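Local structure of adenylate kinase (Schistosoma mansoni, 3UMF) at residues 140-152 with 162-174. The protein catalyses the reversible transfer of a phosphoryl group between adenine nucleotides, converting ATP and AMP into two ADP. Numbering follows the deposited sequence.
Sequences DVSEEVMRKRLLK and DNEETIVKRFRTF
Glu143 and Arg172 form the main charged link between helix 143-150 and helix 161-177. Arg172 presents its guanidinium side-on: NE reaches Glu143 OE1 at 2.8 Å, and NH2 meets the syn lone pair of OE2 at 2.9 Å. Arg147, one turn on from Glu143, brings NE and NH2 to that same OE2 on its anti side, so three N-H groups converge on one oxygen. The shared carboxylate probably offsets the closeness of the two arginines, Arg147 NH2 lying 3.7 Å from Arg172 NH2. Val168, apolar and beta-branched, can give one methyl to each guanidinium, CG2 over a face of Arg147 and CG1 over one of Arg172.

Apolar side chains pack between the helices. Phe171 sends its flat ring to the N-terminal end of helix 143-150, a course set by chi1 (175°), which turns CG away from the backbone N; CZ lies 3.4 Å from Val141 O, at the ring edge. Flexible Met146 bends so that CE lies 3.8 Å from Phe171 CB. Leu150 CD1 touches Ile167 CG2, and Leu151 spreads its two methyls over Ile167 and Val168.

At the far end Glu164, long enough to span the gap, accepts from Lys152 N through OE2 (2.9 Å), and a water links its OE1 to Lys152 O.

The helices run roughly antiparallel, at 146°, beyond the C-terminal end of strand 135-140 in the parallel sheet; Asp140 pairs there with strand 191-195 through Ile194, and Val141 touches Ala196.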
ATOM      1  N   ASP A 140      -1.042  12.188  -0.130  1.00 30.44           N
ATOM      2  CA  ASP A 140       0.092  13.098  -0.193  1.00 30.74           C
ATOM      3  C   ASP A 140       0.056  14.165   0.894  1.00 32.27           C
ATOM      4  O   ASP A 140      -0.958  14.838   1.084  1.00 30.07           O
ATOM      5  CB  ASP A 140       0.130  13.768  -1.571  1.00 36.33           C
ATOM      6  CG  ASP A 140       1.316  14.702  -1.736  1.00 43.77           C
ATOM      7  OD1 ASP A 140       2.452  14.291  -1.412  1.00 39.64           O
ATOM      8  OD2 ASP A 140       1.111  15.847  -2.191  1.00 44.90           O
ATOM      9  N   VAL A 141       1.168  14.311   1.609  1.00 29.33           N
ATOM     10  CA  VAL A 141       1.338  15.421   2.543  1.00 29.47           C
ATOM     11  C   VAL A 141       2.709  16.062   2.354  1.00 26.07           C
ATOM     12  O   VAL A 141       3.674  15.387   2.000  1.00 26.43           O
ATOM     13  CB  VAL A 141       1.177  14.979   4.019  1.00 31.41           C
ATOM     14  CG1 VAL A 141      -0.261  14.583   4.307  1.00 35.04           C
ATOM     15  CG2 VAL A 141       2.132  13.835   4.350  1.00 30.49           C
ATOM     16  N   SER A 142       2.787  17.367   2.583  1.00 25.02           N
ATOM     17  CA  SER A 142       4.054  18.084   2.519  1.00 21.45           C
ATOM     18  C   SER A 142       4.855  17.801   3.781  1.00 24.00           C
ATOM     19  O   SER A 142       4.311  17.291   4.762  1.00 23.07           O
ATOM     20  CB  SER A 142       3.809  19.586   2.390  1.00 26.04           C
ATOM     21  OG  SER A 142       3.232  20.093   3.580  1.00 28.22           O
ATOM     22  N   GLU A 143       6.144  18.121   3.760  1.00 26.80           N
ATOM     23  CA  GLU A 143       6.981  17.928   4.939  1.00 32.78           C
ATOM     24  C   GLU A 143       6.473  18.795   6.088  1.00 26.15           C
ATOM     25  O   GLU A 143       6.490  18.379   7.245  1.00 27.35           O
ATOM     26  CB  GLU A 143       8.444  18.252   4.626  1.00 32.82           C
ATOM     27  CG  GLU A 143       9.414  17.894   5.739  1.00 33.17           C
ATOM     28  CD  GLU A 143      10.858  18.136   5.354  1.00 38.16           C
ATOM     29  OE1 GLU A 143      11.297  17.603   4.311  1.00 33.85           O
ATOM     30  OE2 GLU A 143      11.560  18.865   6.089  1.00 37.17           O
ATOM     31  N   GLU A 144       6.001  19.992   5.744  1.00 26.86           N
ATOM     32  CA  GLU A 144       5.462  20.946   6.709  1.00 34.85           C
ATOM     33  C   GLU A 144       4.229  20.402   7.435  1.00 32.23           C
ATOM     34  O   GLU A 144       4.085  20.568   8.649  1.00 32.97           O
ATOM     35  CB  GLU A 144       5.104  22.262   6.006  1.00 44.01           C
ATOM     36  CG  GLU A 144       6.218  22.848   5.137  1.00 56.18           C
ATOM     37  CD  GLU A 144       6.141  22.413   3.679  1.00 58.36           C
ATOM     38  OE1 GLU A 144       5.523  23.141   2.868  1.00 64.09           O
ATOM     39  OE2 GLU A 144       6.706  21.350   3.335  1.00 39.39           O
ATOM     40  N   VAL A 145       3.336  19.765   6.684  1.00 26.17           N
ATOM     41  CA  VAL A 145       2.142  19.145   7.257  1.00 26.05           C
ATOM     42  C   VAL A 145       2.509  17.977   8.175  1.00 27.40           C
ATOM     43  O   VAL A 145       1.963  17.847   9.270  1.00 26.90           O
ATOM     44  CB  VAL A 145       1.174  18.664   6.154  1.00 32.23           C
ATOM     45  CG1 VAL A 145       0.162  17.677   6.710  1.00 34.58           C
ATOM     46  CG2 VAL A 145       0.471  19.856   5.509  1.00 31.88           C
ATOM     47  N   MET A 146       3.429  17.130   7.725  1.00 23.27           N
ATOM     48  CA  MET A 146       3.917  16.022   8.543  1.00 24.60           C
ATOM     49  C   MET A 146       4.489  16.507   9.876  1.00 23.62           C
ATOM     50  O   MET A 146       4.182  15.945  10.929  1.00 28.67           O
ATOM     51  CB  MET A 146       4.960  15.204   7.772  1.00 23.86           C
ATOM     52  CG  MET A 146       5.616  14.072   8.560  1.00 30.91           C
ATOM     53  SD  MET A 146       7.003  14.579   9.606  1.00 29.89           S
ATOM     54  CE  MET A 146       8.188  15.176   8.396  1.00 26.67           C
ATOM     55  N   ARG A 147       5.323  17.543   9.825  1.00 22.31           N
ATOM     56  CA  ARG A 147       5.932  18.121  11.026  1.00 23.24           C
ATOM     57  C   ARG A 147       4.889  18.649  12.011  1.00 28.99           C
ATOM     58  O   ARG A 147       4.994  18.432  13.220  1.00 29.32           O
ATOM     59  CB  ARG A 147       6.885  19.268  10.648  1.00 25.81           C
ATOM     60  CG  ARG A 147       8.164  18.859   9.918  1.00 29.69           C
ATOM     61  CD  ARG A 147       8.979  20.096   9.547  1.00 41.85           C
ATOM     62  NE  ARG A 147      10.222  19.783   8.843  1.00 42.64           N
ATOM     63  CZ  ARG A 147      11.415  19.717   9.425  1.00 43.75           C
ATOM     64  NH1 ARG A 147      11.532  19.941  10.726  1.00 48.12           N
ATOM     65  NH2 ARG A 147      12.493  19.430   8.707  1.00 40.27           N
ATOM     66  N   LYS A 148       3.889  19.354  11.490  1.00 25.27           N
ATOM     67  CA  LYS A 148       2.839  19.938  12.320  1.00 28.20           C
ATOM     68  C   LYS A 148       1.983  18.833  12.929  1.00 31.25           C
ATOM     69  O   LYS A 148       1.371  19.003  13.984  1.00 31.93           O
ATOM     70  CB  LYS A 148       1.974  20.878  11.472  1.00 41.68           C
ATOM     71  CG  LYS A 148       1.000  21.741  12.255  1.00 56.85           C
ATOM     72  CD  LYS A 148      -0.409  21.167  12.225  1.00 63.08           C
ATOM     73  N   ARG A 149       1.963  17.689  12.256  1.00 27.19           N
ATOM     74  CA  ARG A 149       1.134  16.568  12.662  1.00 31.29           C
ATOM     75  C   ARG A 149       1.834  15.659  13.683  1.00 28.73           C
ATOM     76  O   ARG A 149       1.226  15.261  14.677  1.00 25.13           O
ATOM     77  CB  ARG A 149       0.716  15.773  11.415  1.00 31.33           C
ATOM     78  CG  ARG A 149      -0.563  14.978  11.554  1.00 41.77           C
ATOM     79  CD  ARG A 149      -1.098  14.557  10.192  1.00 41.74           C
ATOM     80  NE  ARG A 149      -2.158  15.445   9.713  1.00 35.57           N
ATOM     81  CZ  ARG A 149      -2.710  15.362   8.506  1.00 36.68           C
ATOM     82  NH1 ARG A 149      -2.299  14.437   7.648  1.00 36.25           N
ATOM     83  NH2 ARG A 149      -3.671  16.205   8.154  1.00 35.31           N
ATOM     84  N   LEU A 150       3.112  15.354  13.456  1.00 25.85           N
ATOM     85  CA  LEU A 150       3.823  14.371  14.285  1.00 26.89           C
ATOM     86  C   LEU A 150       4.807  14.970  15.291  1.00 23.04           C
ATOM     87  O   LEU A 150       5.077  14.376  16.337  1.00 31.01           O
ATOM     88  CB  LEU A 150       4.594  13.384  13.394  1.00 25.95           C
ATOM     89  CG  LEU A 150       3.823  12.647  12.295  1.00 26.06           C
ATOM     90  CD1 LEU A 150       4.756  11.712  11.537  1.00 24.40           C
ATOM     91  CD2 LEU A 150       2.646  11.881  12.885  1.00 25.29           C
ATOM     92  N   LEU A 151       5.358  16.133  14.974  1.00 22.78           N
ATOM     93  CA  LEU A 151       6.481  16.651  15.751  1.00 24.06           C
ATOM     94  C   LEU A 151       6.111  17.866  16.596  1.00 32.39           C
ATOM     95  O   LEU A 151       5.043  18.458  16.421  1.00 30.94           O
ATOM     96  CB  LEU A 151       7.654  16.987  14.820  1.00 31.08           C
ATOM     97  CG  LEU A 151       7.967  15.962  13.720  1.00 30.64           C
ATOM     98  CD1 LEU A 151       9.132  16.441  12.872  1.00 30.74           C
ATOM     99  CD2 LEU A 151       8.259  14.585  14.302  1.00 25.19           C
ATOM    100  N   LYS A 152       6.998  18.230  17.513  1.00 28.98           N
ATOM    101  CA  LYS A 152       6.769  19.371  18.391  1.00 37.89           C
ATOM    102  C   LYS A 152       6.840  20.678  17.600  1.00 46.32           C
ATOM    103  O   LYS A 152       7.551  20.766  16.600  1.00 43.45           O
ATOM    104  CB  LYS A 152       7.808  19.377  19.520  1.00 40.53           C
ATOM    105  CG  LYS A 152       7.458  20.270  20.698  1.00 47.56           C
ATOM    106  CD  LYS A 152       8.483  21.379  20.866  1.00 52.42           C
ATOM    107  CE  LYS A 152       8.768  21.667  22.331  1.00 54.63           C
ATOM    108  NZ  LYS A 152       7.594  22.236  23.043  1.00 54.63           N
ATOM    109  N   ASP A 162      16.619  14.350  18.098  1.00 41.84           N
ATOM    110  CA  ASP A 162      17.124  13.223  17.307  1.00 39.36           C
ATOM    111  C   ASP A 162      16.016  12.314  16.787  1.00 36.20           C
ATOM    112  O   ASP A 162      16.066  11.862  15.642  1.00 35.50           O
ATOM    113  CB  ASP A 162      18.146  12.396  18.093  1.00 47.51           C
ATOM    114  CG  ASP A 162      18.744  11.263  17.265  1.00 56.87           C
ATOM    115  OD1 ASP A 162      19.181  11.519  16.122  1.00 51.79           O
ATOM    116  OD2 ASP A 162      18.776  10.113  17.754  1.00 67.14           O
ATOM    117  N   ASN A 163      15.026  12.036  17.629  1.00 32.97           N
ATOM    118  CA  ASN A 163      13.890  11.207  17.229  1.00 34.09           C
ATOM    119  C   ASN A 163      13.045  11.870  16.146  1.00 33.58           C
ATOM    120  O   ASN A 163      12.592  11.211  15.206  1.00 28.71           O
ATOM    121  CB  ASN A 163      13.017  10.867  18.443  1.00 34.72           C
ATOM    122  CG  ASN A 163      13.651   9.824  19.344  1.00 39.90           C
ATOM    123  OD1 ASN A 163      14.762   9.356  19.088  1.00 41.46           O
ATOM    124  ND2 ASN A 163      12.946   9.457  20.407  1.00 47.54           N
ATOM    125  N   GLU A 164      12.833  13.175  16.281  1.00 24.88           N
ATOM    126  CA  GLU A 164      12.063  13.924  15.294  1.00 20.62           C
ATOM    127  C   GLU A 164      12.788  13.990  13.946  1.00 26.02           C
ATOM    128  O   GLU A 164      12.167  13.851  12.892  1.00 28.93           O
ATOM    129  CB  GLU A 164      11.745  15.330  15.812  1.00 27.50           C
ATOM    130  CG  GLU A 164      10.839  15.341  17.039  1.00 34.19           C
ATOM    131  CD  GLU A 164      10.472  16.741  17.489  1.00 39.87           C
ATOM    132  OE1 GLU A 164      11.153  17.704  17.073  1.00 42.27           O
ATOM    133  OE2 GLU A 164       9.494  16.882  18.258  1.00 36.42           O
ATOM    134  N   GLU A 165      14.101  14.191  13.987  1.00 26.09           N
ATOM    135  CA  GLU A 165      14.900  14.250  12.766  1.00 33.51           C
ATOM    136  C   GLU A 165      14.924  12.904  12.040  1.00 33.79           C
ATOM    137  O   GLU A 165      14.973  12.863  10.809  1.00 30.64           O
ATOM    138  CB  GLU A 165      16.324  14.740  13.058  1.00 40.46           C
ATOM    139  CG  GLU A 165      17.211  14.930  11.822  1.00 52.69           C
ATOM    140  CD  GLU A 165      16.842  16.152  10.982  1.00 59.09           C
ATOM    141  OE1 GLU A 165      15.818  16.810  11.270  1.00 52.15           O
ATOM    142  OE2 GLU A 165      17.587  16.463  10.026  1.00 65.36           O
ATOM    143  N   THR A 166      14.884  11.809  12.796  1.00 31.07           N
ATOM    144  CA  THR A 166      14.802  10.480  12.194  1.00 25.79           C
ATOM    145  C   THR A 166      13.534  10.347  11.351  1.00 24.51           C
ATOM    146  O   THR A 166      13.564   9.812  10.241  1.00 26.57           O
ATOM    147  CB  THR A 166      14.833   9.367  13.261  1.00 31.52           C
ATOM    148  OG1 THR A 166      16.094   9.392  13.939  1.00 39.26           O
ATOM    149  CG2 THR A 166      14.641   7.996  12.615  1.00 29.08           C
ATOM    150  N   ILE A 167      12.424  10.852  11.880  1.00 24.70           N
ATOM    151  CA  ILE A 167      11.147  10.827  11.170  1.00 27.52           C
ATOM    152  C   ILE A 167      11.160  11.754   9.950  1.00 27.39           C
ATOM    153  O   ILE A 167      10.588  11.429   8.903  1.00 26.11           O
ATOM    154  CB  ILE A 167       9.983  11.207  12.114  1.00 30.62           C
ATOM    155  CG1 ILE A 167       9.802  10.123  13.183  1.00 28.91           C
ATOM    156  CG2 ILE A 167       8.692  11.412  11.336  1.00 24.90           C
ATOM    157  CD1 ILE A 167       8.660  10.396  14.138  1.00 36.11           C
ATOM    158  N   VAL A 168      11.811  12.906  10.080  1.00 22.85           N
ATOM    159  CA  VAL A 168      11.980  13.802   8.938  1.00 26.72           C
ATOM    160  C   VAL A 168      12.739  13.096   7.814  1.00 28.27           C
ATOM    161  O   VAL A 168      12.315  13.131   6.660  1.00 23.93           O
ATOM    162  CB  VAL A 168      12.701  15.111   9.332  1.00 30.25           C
ATOM    163  CG1 VAL A 168      13.117  15.885   8.092  1.00 30.13           C
ATOM    164  CG2 VAL A 168      11.801  15.965  10.220  1.00 26.05           C
ATOM    165  N   LYS A 169      13.843  12.440   8.160  1.00 26.95           N
ATOM    166  CA  LYS A 169      14.626  11.671   7.192  1.00 28.29           C
ATOM    167  C   LYS A 169      13.841  10.498   6.608  1.00 26.22           C
ATOM    168  O   LYS A 169      13.991  10.163   5.433  1.00 26.02           O
ATOM    169  CB  LYS A 169      15.918  11.150   7.828  1.00 23.81           C
ATOM    170  CG  LYS A 169      16.884  12.234   8.263  1.00 26.10           C
ATOM    171  CD  LYS A 169      17.104  13.256   7.163  1.00 33.40           C
ATOM    172  CE  LYS A 169      18.230  14.207   7.535  1.00 45.34           C
ATOM    173  NZ  LYS A 169      17.953  15.588   7.066  1.00 50.12           N
ATOM    174  N   ARG A 170      13.013   9.865   7.431  1.00 22.88           N
ATOM    175  CA  ARG A 170      12.188   8.760   6.950  1.00 27.25           C
ATOM    176  C   ARG A 170      11.160   9.270   5.943  1.00 25.88           C
ATOM    177  O   ARG A 170      10.861   8.601   4.952  1.00 26.04           O
ATOM    178  CB  ARG A 170      11.496   8.047   8.113  1.00 29.60           C
ATOM    179  CG  ARG A 170      10.732   6.795   7.705  1.00 32.04           C
ATOM    180  CD  ARG A 170      10.059   6.149   8.905  1.00 34.00           C
ATOM    181  NE  ARG A 170      11.033   5.738   9.913  1.00 32.03           N
ATOM    182  CZ  ARG A 170      10.713   5.316  11.131  1.00 29.96           C
ATOM    183  NH1 ARG A 170       9.443   5.249  11.498  1.00 25.43           N
ATOM    184  NH2 ARG A 170      11.665   4.965  11.983  1.00 32.83           N
ATOM    185  N   PHE A 171      10.632  10.462   6.205  1.00 20.35           N
ATOM    186  CA  PHE A 171       9.716  11.133   5.288  1.00 18.87           C
ATOM    187  C   PHE A 171      10.392  11.420   3.945  1.00 22.95           C
ATOM    188  O   PHE A 171       9.837  11.136   2.885  1.00 26.69           O
ATOM    189  CB  PHE A 171       9.206  12.442   5.909  1.00 17.60           C
ATOM    190  CG  PHE A 171       8.346  13.260   4.986  1.00 23.43           C
ATOM    191  CD1 PHE A 171       6.969  13.104   4.984  1.00 25.42           C
ATOM    192  CD2 PHE A 171       8.911  14.184   4.118  1.00 25.91           C
ATOM    193  CE1 PHE A 171       6.172  13.855   4.133  1.00 24.94           C
ATOM    194  CE2 PHE A 171       8.119  14.931   3.260  1.00 30.32           C
ATOM    195  CZ  PHE A 171       6.747  14.766   3.271  1.00 28.83           C
ATOM    196  N   ARG A 172      11.588  11.996   3.999  1.00 21.93           N
ATOM    197  CA  ARG A 172      12.311  12.379   2.793  1.00 23.40           C
ATOM    198  C   ARG A 172      12.784  11.152   2.027  1.00 28.26           C
ATOM    199  O   ARG A 172      12.770  11.142   0.795  1.00 25.53           O
ATOM    200  CB  ARG A 172      13.493  13.284   3.136  1.00 21.03           C
ATOM    201  CG  ARG A 172      13.093  14.617   3.753  1.00 20.48           C
ATOM    202  CD  ARG A 172      14.319  15.474   4.044  1.00 24.03           C
ATOM    203  NE  ARG A 172      13.951  16.758   4.642  1.00 22.62           N
ATOM    204  CZ  ARG A 172      14.821  17.633   5.135  1.00 33.06           C
ATOM    205  NH1 ARG A 172      16.121  17.370   5.104  1.00 29.31           N
ATOM    206  NH2 ARG A 172      14.389  18.772   5.656  1.00 32.27           N
ATOM    207  N   THR A 173      13.205  10.121   2.756  1.00 25.21           N
ATOM    208  CA  THR A 173      13.589   8.857   2.134  1.00 26.41           C
ATOM    209  C   THR A 173      12.403   8.236   1.396  1.00 24.68           C
ATOM    210  O   THR A 173      12.536   7.803   0.255  1.00 25.29           O
ATOM    211  CB  THR A 173      14.156   7.850   3.166  1.00 22.62           C
ATOM    212  OG1 THR A 173      15.445   8.292   3.603  1.00 23.86           O
ATOM    213  CG2 THR A 173      14.293   6.469   2.546  1.00 23.08           C
ATOM    214  N   PHE A 174      11.239   8.217   2.041  1.00 26.28           N
ATOM    215  CA  PHE A 174      10.038   7.667   1.417  1.00 27.96           C
ATOM    216  C   PHE A 174       9.610   8.479   0.192  1.00 26.29           C
ATOM    217  O   PHE A 174       9.255   7.914  -0.839  1.00 24.84           O
ATOM    218  CB  PHE A 174       8.886   7.577   2.426  1.00 25.53           C
ATOM    219  CG  PHE A 174       7.606   7.051   1.838  1.00 28.29           C
ATOM    220  CD1 PHE A 174       7.340   5.691   1.829  1.00 29.42           C
ATOM    221  CD2 PHE A 174       6.671   7.913   1.282  1.00 27.39           C
ATOM    222  CE1 PHE A 174       6.163   5.203   1.277  1.00 33.70           C
ATOM    223  CE2 PHE A 174       5.498   7.430   0.731  1.00 28.17           C
ATOM    224  CZ  PHE A 174       5.242   6.075   0.728  1.00 34.06           C
TER
HETATM  225  O   HOH W   1       9.976  19.869  16.348  1.00 54.40           O